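Local coordinates for SCO1/SenC family lipoprotein (Bacillus anthracis, PDB 4HDE), which probably acts, like other SCO1/SenC proteins of thioredoxin-like fold, in copper delivery or thiol chemistry during cytochrome c oxidase assembly, at residues A[69-79]-A[98-108]. Numbering follows the deposited sequence.
Sequences VQFVSFSVDPD and SNWNLLTGYSL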
loop_
_atom_site.group_PDB
_atom_site.type_symbol
_atom_site.label_atom_id
_atom_site.label_comp_id
_atom_site.label_asym_id
_atom_site.label_seq_id
_atom_site.Cartn_x
_atom_site.Cartn_y
_atom_site.Cartn_z
ATOM N N VAL A 69 -11.488 2.855 -6.102
ATOM C CA VAL A 69 -10.215 3.164 -5.470
ATOM C C VAL A 69 -9.163 2.146 -5.908
ATOM O O VAL A 69 -9.490 1.091 -6.449
ATOM C CB VAL A 69 -10.345 3.151 -3.939
ATOM C CG1 VAL A 69 -11.375 4.194 -3.487
ATOM C CG2 VAL A 69 -10.747 1.768 -3.459
ATOM N N GLN A 70 -7.898 2.482 -5.660
ATOM C CA GLN A 70 -6.770 1.599 -5.963
ATOM C C GLN A 70 -6.057 1.194 -4.684
ATOM O O GLN A 70 -6.069 1.916 -3.689
ATOM C CB GLN A 70 -5.760 2.314 -6.863
ATOM C CG GLN A 70 -6.317 2.700 -8.219
ATOM C CD GLN A 70 -6.593 1.502 -9.100
ATOM O OE1 GLN A 70 -5.790 0.566 -9.178
ATOM N NE2 GLN A 70 -7.729 1.529 -9.790
ATOM N N PHE A 71 -5.427 0.024 -4.730
ATOM C CA PHE A 71 -4.619 -0.479 -3.629
ATOM C C PHE A 71 -3.211 -0.712 -4.114
ATOM O O PHE A 71 -3.004 -1.214 -5.222
ATOM C CB PHE A 71 -5.237 -1.761 -3.070
ATOM C CG PHE A 71 -6.585 -1.531 -2.447
ATOM C CD1 PHE A 71 -6.681 -1.135 -1.133
ATOM C CD2 PHE A 71 -7.741 -1.640 -3.201
ATOM C CE1 PHE A 71 -7.926 -0.880 -0.565
ATOM C CE2 PHE A 71 -8.976 -1.389 -2.641
ATOM C CZ PHE A 71 -9.064 -1.006 -1.333
ATOM N N VAL A 72 -2.252 -0.320 -3.283
ATOM C CA VAL A 72 -0.840 -0.455 -3.622
ATOM C C VAL A 72 -0.088 -0.974 -2.414
ATOM O O VAL A 72 -0.190 -0.416 -1.326
ATOM C CB VAL A 72 -0.235 0.897 -4.061
ATOM C CG1 VAL A 72 1.270 0.774 -4.331
ATOM C CG2 VAL A 72 -0.962 1.431 -5.291
ATOM N N SER A 73 0.665 -2.051 -2.619
ATOM C CA SER A 73 1.541 -2.592 -1.580
ATOM C C SER A 73 2.982 -2.506 -2.057
ATOM O O SER A 73 3.325 -3.088 -3.085
ATOM C CB SER A 73 1.208 -4.057 -1.295
ATOM O OG SER A 73 -0.141 -4.205 -0.850
ATOM N N PHE A 74 3.827 -1.801 -1.317
ATOM C CA PHE A 74 5.240 -1.688 -1.671
ATOM C C PHE A 74 6.023 -2.773 -0.956
ATOM O O PHE A 74 5.924 -2.876 0.272
ATOM C CB PHE A 74 5.825 -0.339 -1.232
ATOM C CG PHE A 74 5.165 0.862 -1.852
ATOM C CD1 PHE A 74 5.554 1.312 -3.105
ATOM C CD2 PHE A 74 4.193 1.570 -1.161
ATOM C CE1 PHE A 74 4.964 2.424 -3.677
ATOM C CE2 PHE A 74 3.592 2.696 -1.735
ATOM C CZ PHE A 74 3.991 3.120 -2.993
ATOM N N SER A 75 6.837 -3.541 -1.678
ATOM C CA SER A 75 7.720 -4.491 -1.012
ATOM C C SER A 75 8.890 -3.781 -0.339
ATOM O O SER A 75 9.570 -2.939 -0.946
ATOM C CB SER A 75 8.273 -5.537 -1.980
ATOM O OG SER A 75 9.244 -6.346 -1.315
ATOM N N VAL A 76 9.129 -4.130 0.922
ATOM C CA VAL A 76 10.305 -3.645 1.633
ATOM C C VAL A 76 11.427 -4.675 1.647
ATOM O O VAL A 76 12.409 -4.509 2.364
ATOM C CB VAL A 76 9.969 -3.197 3.066
ATOM C CG1 VAL A 76 8.969 -2.045 3.031
ATOM C CG2 VAL A 76 9.425 -4.365 3.886
ATOM N N ASP A 77 11.293 -5.725 0.849
ATOM C CA ASP A 77 12.372 -6.695 0.687
ATOM C C ASP A 77 12.587 -6.994 -0.797
ATOM O O ASP A 77 12.474 -8.136 -1.222
ATOM C CB ASP A 77 12.032 -7.975 1.461
ATOM C CG ASP A 77 13.221 -8.902 1.632
ATOM O OD1 ASP A 77 14.382 -8.445 1.507
ATOM O OD2 ASP A 77 12.989 -10.094 1.913
ATOM N N PRO A 78 12.927 -5.965 -1.585
ATOM C CA PRO A 78 13.016 -6.168 -3.034
ATOM C C PRO A 78 14.148 -7.101 -3.458
ATOM O O PRO A 78 14.128 -7.578 -4.593
ATOM C CB PRO A 78 13.248 -4.745 -3.571
ATOM C CG PRO A 78 13.879 -4.004 -2.404
ATOM C CD PRO A 78 13.166 -4.561 -1.203
ATOM N N ASP A 79 15.129 -7.343 -2.590
ATOM C CA ASP A 79 16.189 -8.302 -2.908
ATOM C C ASP A 79 15.628 -9.715 -3.050
ATOM O O ASP A 79 16.183 -10.540 -3.783
ATOM C CB ASP A 79 17.303 -8.276 -1.844
ATOM C CG ASP A 79 18.046 -6.954 -1.807
ATOM O OD1 ASP A 79 18.357 -6.410 -2.889
ATOM O OD2 ASP A 79 18.320 -6.458 -0.689
ATOM N N SER A 98 -7.460 -6.317 -10.249
ATOM C CA SER A 98 -7.691 -5.271 -11.237
ATOM C C SER A 98 -7.327 -3.893 -10.677
ATOM O O SER A 98 -6.893 -3.008 -11.415
ATOM C CB SER A 98 -9.142 -5.277 -11.717
ATOM O OG SER A 98 -10.020 -4.934 -10.663
ATOM N N ASN A 99 -7.505 -3.714 -9.372
ATOM C CA ASN A 99 -7.173 -2.450 -8.719
ATOM C C ASN A 99 -6.187 -2.627 -7.566
ATOM O O ASN A 99 -6.211 -1.862 -6.612
ATOM C CB ASN A 99 -8.435 -1.741 -8.218
ATOM C CG ASN A 99 -9.123 -2.500 -7.089
ATOM O OD1 ASN A 99 -8.983 -3.717 -6.970
ATOM N ND2 ASN A 99 -9.865 -1.784 -6.257
ATOM N N TRP A 100 -5.336 -3.647 -7.636
ATOM C CA TRP A 100 -4.352 -3.859 -6.573
ATOM C C TRP A 100 -3.016 -4.207 -7.211
ATOM O O TRP A 100 -2.881 -5.244 -7.872
ATOM C CB TRP A 100 -4.792 -4.988 -5.639
ATOM C CG TRP A 100 -4.063 -5.081 -4.313
ATOM C CD1 TRP A 100 -2.855 -4.528 -3.969
ATOM C CD2 TRP A 100 -4.526 -5.778 -3.162
ATOM N NE1 TRP A 100 -2.544 -4.853 -2.662
ATOM C CE2 TRP A 100 -3.562 -5.616 -2.149
ATOM C CE3 TRP A 100 -5.677 -6.525 -2.883
ATOM C CZ2 TRP A 100 -3.704 -6.183 -0.887
ATOM C CZ3 TRP A 100 -5.819 -7.081 -1.626
ATOM C CH2 TRP A 100 -4.839 -6.906 -0.644
ATOM N N ASN A 101 -2.043 -3.320 -7.029
ATOM C CA ASN A 101 -0.701 -3.526 -7.555
ATOM C C ASN A 101 0.301 -3.639 -6.426
ATOM O O ASN A 101 0.302 -2.822 -5.505
ATOM C CB ASN A 101 -0.326 -2.385 -8.500
ATOM C CG ASN A 101 -1.053 -2.472 -9.802
ATOM O OD1 ASN A 101 -0.594 -3.136 -10.731
ATOM N ND2 ASN A 101 -2.220 -1.832 -9.882
ATOM N N LEU A 102 1.116 -4.687 -6.475
ATOM C CA LEU A 102 2.186 -4.897 -5.503
ATOM C C LEU A 102 3.477 -4.580 -6.235
ATOM O O LEU A 102 3.692 -5.057 -7.350
ATOM C CB LEU A 102 2.173 -6.336 -4.973
ATOM C CG LEU A 102 0.911 -6.719 -4.199
ATOM C CD1 LEU A 102 -0.200 -7.220 -5.122
ATOM C CD2 LEU A 102 1.255 -7.779 -3.184
ATOM N N LEU A 103 4.322 -3.755 -5.623
ATOM C CA LEU A 103 5.436 -3.128 -6.326
ATOM C C LEU A 103 6.802 -3.553 -5.792
ATOM O O LEU A 103 6.978 -3.847 -4.605
ATOM C CB LEU A 103 5.298 -1.602 -6.269
ATOM C CG LEU A 103 3.974 -1.026 -6.781
ATOM C CD1 LEU A 103 3.978 0.503 -6.725
ATOM C CD2 LEU A 103 3.675 -1.506 -8.191
ATOM N N THR A 104 7.773 -3.552 -6.698
ATOM C CA THR A 104 9.138 -3.935 -6.385
ATOM C C THR A 104 10.032 -3.447 -7.521
ATOM O O THR A 104 9.624 -2.583 -8.306
ATOM C CB THR A 104 9.242 -5.461 -6.185
ATOM O OG1 THR A 104 10.526 -5.768 -5.633
ATOM C CG2 THR A 104 9.040 -6.216 -7.482
ATOM N N GLY A 105 11.252 -3.972 -7.597
ATOM C CA GLY A 105 12.137 -3.709 -8.720
ATOM C C GLY A 105 13.241 -2.710 -8.443
ATOM O O GLY A 105 14.145 -2.537 -9.246
ATOM N N TYR A 106 13.162 -2.077 -7.281
ATOM C CA TYR A 106 14.088 -1.053 -6.833
ATOM C C TYR A 106 15.042 -1.668 -5.808
ATOM O O TYR A 106 14.886 -2.821 -5.427
ATOM C CB TYR A 106 13.280 0.086 -6.201
ATOM C CG TYR A 106 12.091 -0.390 -5.395
ATOM C CD1 TYR A 106 10.797 -0.213 -5.860
ATOM C CD2 TYR A 106 12.268 -1.025 -4.177
ATOM C CE1 TYR A 106 9.709 -0.648 -5.128
ATOM C CE2 TYR A 106 11.192 -1.479 -3.441
ATOM C CZ TYR A 106 9.914 -1.285 -3.917
ATOM O OH TYR A 106 8.832 -1.709 -3.187
ATOM N N SER A 107 16.042 -0.913 -5.372
ATOM C CA SER A 107 16.958 -1.417 -4.350
ATOM C C SER A 107 16.381 -1.265 -2.941
ATOM O O SER A 107 15.432 -0.509 -2.707
ATOM C CB SER A 107 18.305 -0.691 -4.427
ATOM O OG SER A 107 18.155 0.653 -4.006
ATOM N N LEU A 108 16.975 -1.980 -1.993
ATOM C CA LEU A 108 16.583 -1.817 -0.606
ATOM C C LEU A 108 16.862 -0.381 -0.145
ATOM O O LEU A 108 16.042 0.224 0.542
ATOM C CB LEU A 108 17.321 -2.822 0.274
ATOM C CG LEU A 108 17.055 -2.732 1.779
ATOM C CD1 LEU A 108 15.589 -2.941 2.105
ATOM C CD2 LEU A 108 17.896 -3.768 2.489
HETATM O O HOH W 1 -3.365 -0.168 -7.842
HETATM O O HOH W 2 -8.343 -0.567 -11.821
HETATM O O HOH W 3 13.200 -6.290 -7.067
HETATM O O HOH W 4 18.999 -3.804 -2.898
#
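The indole of Trp-100 receives Phe-71 on one face and Ser-73 at its edge. Phe-71 CB stands 3.8 Å from the five-membered-ring centroid, 16° off its normal, a CH-pi contact; Ser-73 OG lies in the ring plane and accepts from Trp-100 NE1 (3.1 Å, 169° at the hydrogen). With CG anti to the backbone N (chi1 -165°), Trp-100 brings NE1 to that hydroxyl, which is also hydrogen-bonded to Asp-38 OD1 of strand 35-40. At the edge of the Phe-71 ring, Asn-99 ND2 sits in plane while donating to Val-69 O (2.9 Å). The Tyr-106 ring has Thr-104 C over one face; at its edge, OH donates to Ser-75 O (2.7 Å), in the carbonyl plane on a lone pair. The Phe-74 ring carries Val-72 CG1 over one face, with Tyr-106 OH at its edge. Strands 70-75 and 100-103 run parallel, joined through helix 83-90 as a beta-alpha-beta unit of the thioredoxin-like fold, with 100-103 outermost. Their ladder alternates: Phe-71 N donates to Asn-99 O, Asn-101 N to Phe-71 O, ending with Ser-75 N to Leu-103 O. Leu-103 CD1 touches both Val-72 CG1 (3.6 Å) and Phe-74 CE1 (3.7 Å). Pro-78 CG meets Tyr-106 CD2 at 3.8 Å.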